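Local coordinates for protein 2-dehydropantoate 2-reductase (Enterococcus faecium, PDB 3WFI) that interconverts 2-keto acids and D-2-hydroxy acids as an NADH-binding D-mandelate dehydrogenase related to ketopantoate reductase, at residues K85-I90 and E110-K115; A226-V231 and G279-K284; D165-S168 and N173-F176. One frame throughout, in Å; residues are numbered along the deposited sequence.

How the interactions relate
Interactions 1 and 3 belong to the nucleotide-binding, Rossmann-type part of this dehydrogenase, interaction 2 to the helical C-terminal part. Interactions 1 and 2, with centres about 19 Å apart, illustrate how two such parts are tied: Lys284 joins them directly, its NZ lying 2.7 Å from Glu110 OE2 and 2.8 Å from Asp111 OD2 in two salt bridges. Interaction 3 stands apart, its nearest atoms about 14 Å from interaction 1 and about 16 Å from interaction 2. None of the contacts forms the NAD(+) site, to which no ligand is bound in this chain: the side chains of Leu87 and Gln82 are about 10 Å apart, those of Leu167 and Met11 about 11 Å.

Interaction 1. Residues K85-I90 and E110-K115; sequences KMLQDI and EDIIEK
Leu87 faces Ile112 and Ile113, and one of its methyl groups makes the whole contact. Its CB heads toward the helix of residues 110-115 without yet meeting it. The first torsion (chi1 -70°) swings CG to the side of the backbone N, opposite the carbonyl carbon, and the second carries CD1 on in an extended line away from CA (chi2 169°). That methyl meets both of two consecutive isoleucines. It lies 3.9 Å from Ile112 CG2, the two side chains being inclined to one another; Leu87 CD1 is also 3.9 Å from Ile113 CA and, within the same residue, 4.0 Å from Ile113 CG1. The tip thus rests partly on backbone, while the main chains stay apart, with Leu87 CA and Ile113 CA 7.5 Å from each other. All three residues are buried, and the join is purely apolar. It links helix 80-90 to helix 109-113, both of which touch strand 71-76 of the Rossmann-type sheet, the first through Ile90 on Ile74 and the second through Ile113 on Leu76. Met86 and Ile90 of helix 80-90 also touch strands 2-6 and 25-30.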
ATOM      1  N   LYS B  85      18.353  -0.454  21.871  1.00 22.20           N
ATOM      2  CA  LYS B  85      18.344  -0.754  23.298  1.00 23.58           C
ATOM      3  C   LYS B  85      19.700  -1.299  23.804  1.00 23.11           C
ATOM      4  O   LYS B  85      20.184  -0.871  24.854  1.00 23.37           O
ATOM      5  CB  LYS B  85      17.207  -1.739  23.599  1.00 25.23           C
ATOM      6  CG  LYS B  85      17.108  -2.180  25.045  1.00 26.79           C
ATOM      7  CD  LYS B  85      17.045  -0.980  25.949  1.00 28.38           C
ATOM      8  CE  LYS B  85      16.719  -1.358  27.375  1.00 30.92           C
ATOM      9  NZ  LYS B  85      16.336  -0.138  28.133  1.00 33.34           N
ATOM     10  N   MET B  86      20.297  -2.237  23.065  1.00 21.55           N
ATOM     11  CA  MET B  86      21.627  -2.754  23.391  1.00 21.08           C
ATOM     12  C   MET B  86      22.629  -1.595  23.487  1.00 21.12           C
ATOM     13  O   MET B  86      23.337  -1.448  24.488  1.00 21.06           O
ATOM     14  CB  MET B  86      22.086  -3.781  22.349  1.00 20.49           C
ATOM     15  CG  MET B  86      23.535  -4.253  22.484  1.00 20.61           C
ATOM     16  SD  MET B  86      23.881  -5.121  24.033  1.00 21.32           S
ATOM     17  CE  MET B  86      23.295  -6.763  23.616  1.00 21.03           C
ATOM     18  N   LEU B  87      22.663  -0.754  22.468  1.00 20.89           N
ATOM     19  CA  LEU B  87      23.578   0.394  22.458  1.00 22.11           C
ATOM     20  C   LEU B  87      23.333   1.327  23.630  1.00 22.98           C
ATOM     21  O   LEU B  87      24.289   1.753  24.277  1.00 22.37           O
ATOM     22  CB  LEU B  87      23.479   1.163  21.139  1.00 22.37           C
ATOM     23  CG  LEU B  87      24.060   0.384  19.950  1.00 22.42           C
ATOM     24  CD1 LEU B  87      23.691   1.063  18.638  1.00 23.73           C
ATOM     25  CD2 LEU B  87      25.562   0.240  20.080  1.00 23.10           C
ATOM     26  N   GLN B  88      22.062   1.629  23.906  1.00 23.64           N
ATOM     27  CA  GLN B  88      21.695   2.455  25.051  1.00 25.19           C
ATOM     28  C   GLN B  88      22.238   1.843  26.333  1.00 24.21           C
ATOM     29  O   GLN B  88      22.825   2.533  27.149  1.00 24.64           O
ATOM     30  CB  GLN B  88      20.161   2.613  25.167  1.00 26.67           C
ATOM     31  CG  GLN B  88      19.562   3.643  24.209  1.00 28.41           C
ATOM     32  CD  GLN B  88      18.030   3.604  24.148  1.00 30.13           C
ATOM     33  OE1 GLN B  88      17.381   2.781  24.799  1.00 31.24           O
ATOM     34  NE2 GLN B  88      17.452   4.485  23.337  1.00 30.12           N
ATOM     35  N   ASP B  89      22.033   0.541  26.495  1.00 24.04           N
ATOM     36  CA  ASP B  89      22.514  -0.170  27.677  1.00 24.19           C
ATOM     37  C   ASP B  89      24.037  -0.225  27.821  1.00 22.87           C
ATOM     38  O   ASP B  89      24.535  -0.241  28.937  1.00 24.26           O
ATOM     39  CB  ASP B  89      21.975  -1.601  27.697  1.00 24.71           C
ATOM     40  CG  ASP B  89      20.512  -1.669  28.095  1.00 26.24           C
ATOM     41  OD1 ASP B  89      20.003  -0.689  28.668  1.00 27.12           O
ATOM     42  OD2 ASP B  89      19.878  -2.706  27.831  1.00 26.71           O
ATOM     43  N   ILE B  90      24.776  -0.291  26.721  1.00 21.22           N
ATOM     44  CA  ILE B  90      26.230  -0.479  26.807  1.00 20.81           C
ATOM     45  C   ILE B  90      27.039   0.792  26.563  1.00 21.99           C
ATOM     46  O   ILE B  90      28.274   0.723  26.502  1.00 21.46           O
ATOM     47  CB  ILE B  90      26.727  -1.598  25.861  1.00 20.20           C
ATOM     48  CG1 ILE B  90      26.669  -1.169  24.388  1.00 19.20           C
ATOM     49  CG2 ILE B  90      25.935  -2.876  26.094  1.00 20.73           C
ATOM     50  CD1 ILE B  90      27.233  -2.193  23.424  1.00 19.24           C
ATOM     51  N   GLU B 110      23.481   1.654  10.719  1.00 25.45           N
ATOM     52  CA  GLU B 110      24.454   2.730  10.897  1.00 25.26           C
ATOM     53  C   GLU B 110      23.828   4.010  11.459  1.00 24.87           C
ATOM     54  O   GLU B 110      24.476   4.738  12.210  1.00 25.22           O
ATOM     55  CB  GLU B 110      25.252   2.995   9.593  1.00 26.45           C
ATOM     56  CG  GLU B 110      24.532   3.670   8.410  1.00 26.38           C
ATOM     57  CD  GLU B 110      23.617   2.747   7.624  1.00 27.73           C
ATOM     58  OE1 GLU B 110      23.476   1.571   7.988  1.00 28.16           O
ATOM     59  OE2 GLU B 110      23.007   3.203   6.631  1.00 29.00           O
ATOM     60  N   ASP B 111      22.569   4.287  11.115  1.00 24.91           N
ATOM     61  CA  ASP B 111      21.920   5.508  11.620  1.00 24.74           C
ATOM     62  C   ASP B 111      21.633   5.413  13.125  1.00 24.76           C
ATOM     63  O   ASP B 111      21.732   6.394  13.834  1.00 24.99           O
ATOM     64  CB  ASP B 111      20.651   5.815  10.826  1.00 25.51           C
ATOM     65  CG  ASP B 111      20.934   5.978   9.331  1.00 25.94           C
ATOM     66  OD1 ASP B 111      22.087   6.310   8.961  1.00 27.05           O
ATOM     67  OD2 ASP B 111      20.024   5.733   8.524  1.00 25.48           O
ATOM     68  N   ILE B 112      21.273   4.231  13.606  1.00 24.29           N
ATOM     69  CA  ILE B 112      21.153   3.995  15.054  1.00 24.89           C
ATOM     70  C   ILE B 112      22.541   4.071  15.701  1.00 24.61           C
ATOM     71  O   ILE B 112      22.746   4.813  16.658  1.00 25.04           O
ATOM     72  CB  ILE B 112      20.507   2.623  15.336  1.00 25.93           C
ATOM     73  CG1 ILE B 112      19.060   2.598  14.823  1.00 26.87           C
ATOM     74  CG2 ILE B 112      20.524   2.315  16.818  1.00 26.54           C
ATOM     75  CD1 ILE B 112      18.495   1.207  14.605  1.00 27.63           C
ATOM     76  N   ILE B 113      23.504   3.343  15.138  1.00 24.17           N
ATOM     77  CA  ILE B 113      24.864   3.287  15.692  1.00 23.66           C
ATOM     78  C   ILE B 113      25.504   4.689  15.746  1.00 24.99           C
ATOM     79  O   ILE B 113      26.161   5.048  16.737  1.00 22.78           O
ATOM     80  CB  ILE B 113      25.759   2.312  14.891  1.00 23.72           C
ATOM     81  CG1 ILE B 113      25.181   0.885  14.945  1.00 22.94           C
ATOM     82  CG2 ILE B 113      27.179   2.311  15.444  1.00 23.95           C
ATOM     83  CD1 ILE B 113      25.732  -0.055  13.907  1.00 22.26           C
ATOM     84  N   GLU B 114      25.274   5.490  14.704  1.00 25.92           N
ATOM     85  CA  GLU B 114      25.794   6.870  14.639  1.00 28.63           C
ATOM     86  C   GLU B 114      25.413   7.756  15.828  1.00 28.36           C
ATOM     87  O   GLU B 114      26.108   8.728  16.136  1.00 28.13           O
ATOM     88  CB  GLU B 114      25.346   7.560  13.344  1.00 30.99           C
ATOM     89  CG  GLU B 114      26.062   8.877  13.081  1.00 33.73           C
ATOM     90  CD  GLU B 114      25.616   9.541  11.794  1.00 36.24           C
ATOM     91  OE1 GLU B 114      24.409   9.488  11.489  1.00 38.76           O
ATOM     92  OE2 GLU B 114      26.481  10.114  11.096  1.00 38.82           O
ATOM     93  N   LYS B 115      24.310   7.439  16.492  1.00 30.28           N
ATOM     94  CA  LYS B 115      23.912   8.178  17.693  1.00 31.37           C
ATOM     95  C   LYS B 115      24.927   8.015  18.824  1.00 31.02           C
ATOM     96  O   LYS B 115      24.962   8.839  19.749  1.00 30.57           O
ATOM     97  CB  LYS B 115      22.515   7.739  18.159  1.00 33.05           C
ATOM     98  CG  LYS B 115      21.406   8.154  17.198  1.00 34.60           C
ATOM     99  CD  LYS B 115      20.084   7.412  17.396  1.00 36.09           C
ATOM    100  CE  LYS B 115      19.061   7.759  16.313  1.00 37.58           C
ATOM    101  NZ  LYS B 115      17.818   6.937  16.421  1.00 37.07           N
TER

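Interaction 2. Residues A226-V231 and G279-K284; sequences AKVAAV and GAISRK
None of Val228, Ile281 and Lys284, the residues that meet here, carries a flat group; the only guanidinium within the two segments is that of Arg283, and it is laid against its own helix. One of its faces covers Gly279 O, 3.1 Å off the plane and displaced toward the rim, together with Ala280 CA. Its NH2 is hydrogen-bonded to Asp275 O, and the group takes no part in the contact with 226-231. The interface itself is built round Val228. Its CG1, anti to the backbone N (chi1 159°), presses on the aliphatic part of Lys284, 3.5 Å from Lys284 CD and 3.6 Å from Lys284 CB, straddling the methylene between them. The two side chains cross nearly at right angles and the packing is close. Ile281 CD1 also approaches Val228 CG1, at 4.2 Å, while Val228 CG2 lies 4.1 Å from Ile281 O. Lys284 is extended until its last torsion, where a bend (chi4 -64°) turns NZ away from the valine toward the carboxylates of Glu110, Asp111 and Glu232. A buried lysine therefore serves apolar packing with its stem and charge pairing with its end. The contact joins helix 214-231 to helix 278-288; the side chain of Tyr185, on helix 180-191, touches all three of its residues, and Cys295 of helix 293-308 lies against Ile281.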
ATOM      1  N   ALA B 226      17.437   3.129  -4.215  1.00 16.60           N
ATOM      2  CA  ALA B 226      18.584   3.606  -5.004  1.00 17.56           C
ATOM      3  C   ALA B 226      18.826   5.115  -4.891  1.00 18.56           C
ATOM      4  O   ALA B 226      19.973   5.556  -4.863  1.00 18.66           O
ATOM      5  CB  ALA B 226      18.406   3.212  -6.450  1.00 18.03           C
ATOM      6  N   LYS B 227      17.747   5.898  -4.843  1.00 19.77           N
ATOM      7  CA  LYS B 227      17.853   7.350  -4.664  1.00 21.46           C
ATOM      8  C   LYS B 227      18.483   7.697  -3.323  1.00 21.11           C
ATOM      9  O   LYS B 227      19.344   8.572  -3.234  1.00 21.31           O
ATOM     10  CB  LYS B 227      16.482   8.027  -4.778  1.00 23.36           C
ATOM     11  CG  LYS B 227      16.083   8.401  -6.179  1.00 26.28           C
ATOM     12  CD  LYS B 227      14.773   9.190  -6.223  1.00 29.01           C
ATOM     13  CE  LYS B 227      14.331   9.436  -7.674  1.00 31.28           C
ATOM     14  NZ  LYS B 227      13.964   8.196  -8.431  1.00 31.95           N
ATOM     15  N   VAL B 228      18.059   6.988  -2.286  1.00 19.85           N
ATOM     16  CA  VAL B 228      18.600   7.162  -0.959  1.00 19.59           C
ATOM     17  C   VAL B 228      20.064   6.669  -0.889  1.00 18.93           C
ATOM     18  O   VAL B 228      20.930   7.354  -0.316  1.00 18.41           O
ATOM     19  CB  VAL B 228      17.669   6.462   0.062  1.00 20.07           C
ATOM     20  CG1 VAL B 228      18.369   6.141   1.353  1.00 20.19           C
ATOM     21  CG2 VAL B 228      16.438   7.336   0.299  1.00 19.80           C
ATOM     22  N   ALA B 229      20.346   5.526  -1.500  1.00 18.31           N
ATOM     23  CA  ALA B 229      21.717   4.972  -1.565  1.00 18.30           C
ATOM     24  C   ALA B 229      22.686   5.909  -2.297  1.00 18.95           C
ATOM     25  O   ALA B 229      23.835   6.075  -1.878  1.00 17.93           O
ATOM     26  CB  ALA B 229      21.707   3.601  -2.217  1.00 18.13           C
ATOM     27  N   ALA B 230      22.210   6.547  -3.368  1.00 19.06           N
ATOM     28  CA  ALA B 230      23.032   7.502  -4.114  1.00 19.75           C
ATOM     29  C   ALA B 230      23.499   8.686  -3.246  1.00 20.25           C
ATOM     30  O   ALA B 230      24.623   9.158  -3.386  1.00 20.60           O
ATOM     31  CB  ALA B 230      22.288   8.002  -5.343  1.00 19.73           C
ATOM     32  N   VAL B 231      22.643   9.150  -2.346  1.00 21.00           N
ATOM     33  CA  VAL B 231      23.021  10.194  -1.387  1.00 21.76           C
ATOM     34  C   VAL B 231      24.179   9.706  -0.521  1.00 22.13           C
ATOM     35  O   VAL B 231      25.078  10.472  -0.179  1.00 23.59           O
ATOM     36  CB  VAL B 231      21.834  10.610  -0.491  1.00 22.38           C
ATOM     37  CG1 VAL B 231      22.275  11.639   0.554  1.00 22.91           C
ATOM     38  CG2 VAL B 231      20.690  11.170  -1.328  1.00 22.46           C
ATOM     39  N   GLY B 279      11.126   1.038   6.420  1.00 16.25           N
ATOM     40  CA  GLY B 279      11.117   2.157   7.370  1.00 15.76           C
ATOM     41  C   GLY B 279      12.441   2.883   7.429  1.00 15.98           C
ATOM     42  O   GLY B 279      12.490   4.102   7.602  1.00 14.97           O
ATOM     43  N   ALA B 280      13.527   2.127   7.273  1.00 16.22           N
ATOM     44  CA  ALA B 280      14.871   2.699   7.311  1.00 16.12           C
ATOM     45  C   ALA B 280      15.067   3.596   6.107  1.00 15.91           C
ATOM     46  O   ALA B 280      15.642   4.676   6.212  1.00 15.74           O
ATOM     47  CB  ALA B 280      15.914   1.577   7.348  1.00 16.53           C
ATOM     48  N   ILE B 281      14.551   3.155   4.958  1.00 15.37           N
ATOM     49  CA  ILE B 281      14.587   3.968   3.739  1.00 14.96           C
ATOM     50  C   ILE B 281      13.696   5.214   3.884  1.00 15.24           C
ATOM     51  O   ILE B 281      14.088   6.310   3.450  1.00 15.18           O
ATOM     52  CB  ILE B 281      14.203   3.129   2.502  1.00 14.63           C
ATOM     53  CG1 ILE B 281      15.220   1.994   2.286  1.00 14.79           C
ATOM     54  CG2 ILE B 281      14.079   3.992   1.253  1.00 14.95           C
ATOM     55  CD1 ILE B 281      16.668   2.434   2.261  1.00 15.37           C
ATOM     56  N   SER B 282      12.527   5.061   4.509  1.00 15.06           N
ATOM     57  CA  SER B 282      11.660   6.220   4.787  1.00 15.38           C
ATOM     58  C   SER B 282      12.372   7.252   5.660  1.00 16.40           C
ATOM     59  O   SER B 282      12.334   8.433   5.371  1.00 15.80           O
ATOM     60  CB  SER B 282      10.365   5.788   5.464  1.00 15.13           C
ATOM     61  OG  SER B 282       9.588   4.974   4.587  1.00 15.43           O
ATOM     62  N   ARG B 283      13.034   6.784   6.717  1.00 17.43           N
ATOM     63  CA  ARG B 283      13.769   7.680   7.618  1.00 18.76           C
ATOM     64  C   ARG B 283      14.904   8.443   6.925  1.00 18.03           C
ATOM     65  O   ARG B 283      15.016   9.665   7.075  1.00 18.58           O
ATOM     66  CB  ARG B 283      14.275   6.911   8.843  1.00 20.32           C
ATOM     67  CG  ARG B 283      13.164   6.656   9.849  1.00 22.20           C
ATOM     68  CD  ARG B 283      13.691   6.117  11.177  1.00 23.92           C
ATOM     69  NE  ARG B 283      14.433   4.862  11.062  1.00 25.34           N
ATOM     70  CZ  ARG B 283      13.890   3.665  10.860  1.00 27.85           C
ATOM     71  NH1 ARG B 283      12.569   3.517  10.709  1.00 27.62           N
ATOM     72  NH2 ARG B 283      14.682   2.600  10.806  1.00 29.05           N
ATOM     73  N   LYS B 284      15.722   7.737   6.159  1.00 18.02           N
ATOM     74  CA  LYS B 284      16.777   8.366   5.357  1.00 17.95           C
ATOM     75  C   LYS B 284      16.199   9.342   4.330  1.00 18.16           C
ATOM     76  O   LYS B 284      16.745  10.437   4.110  1.00 17.83           O
ATOM     77  CB  LYS B 284      17.608   7.305   4.622  1.00 17.81           C
ATOM     78  CG  LYS B 284      18.543   6.476   5.494  1.00 17.89           C
ATOM     79  CD  LYS B 284      19.120   5.314   4.693  1.00 18.30           C
ATOM     80  CE  LYS B 284      19.937   4.346   5.545  1.00 18.25           C
ATOM     81  NZ  LYS B 284      21.135   5.014   6.103  1.00 18.65           N
TER

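Interaction 3. Residues D165-S168 and N173-F176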
ATOM      1  N   ASP B 165      42.869  -7.588   9.698  1.00 26.93           N
ATOM      2  CA  ASP B 165      44.104  -8.284  10.093  1.00 29.91           C
ATOM      3  C   ASP B 165      44.030  -8.754  11.534  1.00 29.39           C
ATOM      4  O   ASP B 165      44.353  -9.905  11.828  1.00 29.38           O
ATOM      5  CB  ASP B 165      45.336  -7.397   9.902  1.00 31.51           C
ATOM      6  CG  ASP B 165      45.681  -7.173   8.436  1.00 33.90           C
ATOM      7  OD1 ASP B 165      45.232  -7.959   7.581  1.00 35.85           O
ATOM      8  OD2 ASP B 165      46.405  -6.195   8.134  1.00 37.75           O
ATOM      9  N   LYS B 166      43.555  -7.879  12.417  1.00 29.41           N
ATOM     10  CA  LYS B 166      43.437  -8.195  13.835  1.00 30.87           C
ATOM     11  C   LYS B 166      42.489  -9.361  14.067  1.00 29.07           C
ATOM     12  O   LYS B 166      42.804 -10.251  14.844  1.00 29.21           O
ATOM     13  CB  LYS B 166      43.041  -6.952  14.659  1.00 34.53           C
ATOM     14  CG  LYS B 166      44.217  -5.997  14.845  1.00 37.75           C
ATOM     15  CD  LYS B 166      43.894  -4.775  15.702  1.00 41.09           C
ATOM     16  CE  LYS B 166      43.459  -3.581  14.866  1.00 43.84           C
ATOM     17  NZ  LYS B 166      43.509  -2.300  15.627  1.00 45.24           N
ATOM     18  N   LEU B 167      41.349  -9.373  13.385  1.00 27.65           N
ATOM     19  CA  LEU B 167      40.417 -10.492  13.509  1.00 27.34           C
ATOM     20  C   LEU B 167      41.038 -11.762  12.934  1.00 26.03           C
ATOM     21  O   LEU B 167      40.848 -12.842  13.481  1.00 26.29           O
ATOM     22  CB  LEU B 167      39.084 -10.213  12.812  1.00 27.93           C
ATOM     23  CG  LEU B 167      37.937  -9.400  13.434  1.00 28.47           C
ATOM     24  CD1 LEU B 167      38.273  -8.791  14.781  1.00 27.85           C
ATOM     25  CD2 LEU B 167      37.371  -8.360  12.476  1.00 28.30           C
ATOM     26  N   SER B 168      41.775 -11.626  11.835  1.00 25.07           N
ATOM     27  CA  SER B 168      42.459 -12.776  11.219  1.00 24.92           C
ATOM     28  C   SER B 168      43.540 -13.393  12.115  1.00 25.43           C
ATOM     29  O   SER B 168      43.806 -14.591  12.024  1.00 24.74           O
ATOM     30  CB  SER B 168      43.055 -12.399   9.867  1.00 24.94           C
ATOM     31  OG  SER B 168      42.034 -12.228   8.900  1.00 24.05           O
ATOM     32  N   ASN B 173      39.660 -15.344   9.765  1.00 25.15           N
ATOM     33  CA  ASN B 173      39.747 -15.294   8.310  1.00 25.79           C
ATOM     34  C   ASN B 173      38.989 -14.092   7.740  1.00 24.95           C
ATOM     35  O   ASN B 173      38.115 -14.228   6.875  1.00 24.92           O
ATOM     36  CB  ASN B 173      39.235 -16.615   7.717  1.00 27.09           C
ATOM     37  CG  ASN B 173      39.492 -16.737   6.226  1.00 28.14           C
ATOM     38  OD1 ASN B 173      40.371 -16.081   5.679  1.00 29.84           O
ATOM     39  ND2 ASN B 173      38.729 -17.605   5.566  1.00 28.79           N
ATOM     40  N   ALA B 174      39.343 -12.910   8.244  1.00 23.99           N
ATOM     41  CA  ALA B 174      38.655 -11.674   7.906  1.00 23.45           C
ATOM     42  C   ALA B 174      39.356 -10.959   6.766  1.00 24.04           C
ATOM     43  O   ALA B 174      40.581 -11.012   6.657  1.00 25.37           O
ATOM     44  CB  ALA B 174      38.575 -10.760   9.130  1.00 22.78           C
ATOM     45  N   HIS B 175      38.581 -10.271   5.929  1.00 23.94           N
ATOM     46  CA  HIS B 175      39.129  -9.513   4.805  1.00 24.51           C
ATOM     47  C   HIS B 175      38.361  -8.235   4.558  1.00 23.43           C
ATOM     48  O   HIS B 175      37.144  -8.177   4.751  1.00 21.96           O
ATOM     49  CB  HIS B 175      39.087 -10.343   3.518  1.00 26.36           C
ATOM     50  CG  HIS B 175      39.742 -11.677   3.650  1.00 27.70           C
ATOM     51  ND1 HIS B 175      39.021 -12.841   3.761  1.00 29.67           N
ATOM     52  CD2 HIS B 175      41.043 -12.033   3.701  1.00 28.69           C
ATOM     53  CE1 HIS B 175      39.850 -13.862   3.860  1.00 29.90           C
ATOM     54  NE2 HIS B 175      41.085 -13.397   3.842  1.00 30.37           N
ATOM     55  N   PHE B 176      39.088  -7.214   4.120  1.00 22.93           N
ATOM     56  CA  PHE B 176      38.473  -6.014   3.582  1.00 22.80           C
ATOM     57  C   PHE B 176      37.776  -6.315   2.261  1.00 22.48           C
ATOM     58  O   PHE B 176      38.313  -7.025   1.414  1.00 21.05           O
ATOM     59  CB  PHE B 176      39.529  -4.931   3.345  1.00 23.96           C
ATOM     60  CG  PHE B 176      38.983  -3.683   2.723  1.00 24.51           C
ATOM     61  CD1 PHE B 176      38.291  -2.756   3.488  1.00 24.49           C
ATOM     62  CD2 PHE B 176      39.146  -3.440   1.366  1.00 26.18           C
ATOM     63  CE1 PHE B 176      37.786  -1.601   2.917  1.00 25.01           C
ATOM     64  CE2 PHE B 176      38.639  -2.290   0.787  1.00 25.92           C
ATOM     65  CZ  PHE B 176      37.961  -1.366   1.566  1.00 25.77           C
TER
HETATM   66  O   HOH W   1      42.318 -16.135  10.006  1.00 24.13           O
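Ser168 OG is the polar centre where the end of a helix meets the start of a strand. It accepts the backbone N-H of Ala174 at 2.9 Å from Ala174 N, in a bond that is noticeably bent (138° at the hydrogen). The same hydroxyl oxygen is also hydrogen-bonded to Ala164 O, one turn back in its own helix. The first torsion makes this possible: at chi1 -72° the hydroxyl leans back over its own amide nitrogen, where it can reach the preceding turn and the incoming chain at once. A hydroxyl held by two bonds probably has little freedom to rotate, and it gives the first N-H of the strand a partner.

A second polar link runs through a water. It donates to Ser168 O, 2.9 Å away, and accepts from Asn173 N at 2.8 Å, so the water bridges the last carbonyl of the helical segment and the N-H of the residue before the strand. Asn173 adopts left-handed backbone angles (phi 55°, psi 55°), consistent with a sharp change of direction just before the strand, and its ND2 is hydrogen-bonded to Gly145 O.

Alongside the polar pair lies a small apolar one. Ala174 CB points to the helix and meets Leu167 CB at 3.8 Å; it is also 3.8 Å from Ser168 OG. The root of the leucine makes the closest approach to the alanine, with CD2 a little farther off.

The pair closes a beta-alpha-beta unit, in which strand 147-151, helix 157-168 and strand 174-176 follow in turn. Strand 174-176, outermost in the main sheet of this chain, hydrogen-bonds to strand 147-151, against which Leu167 and Ala174 pack through Leu149 and Val147, while Phe176 makes a cation-pi contact with Lys161 of the helix.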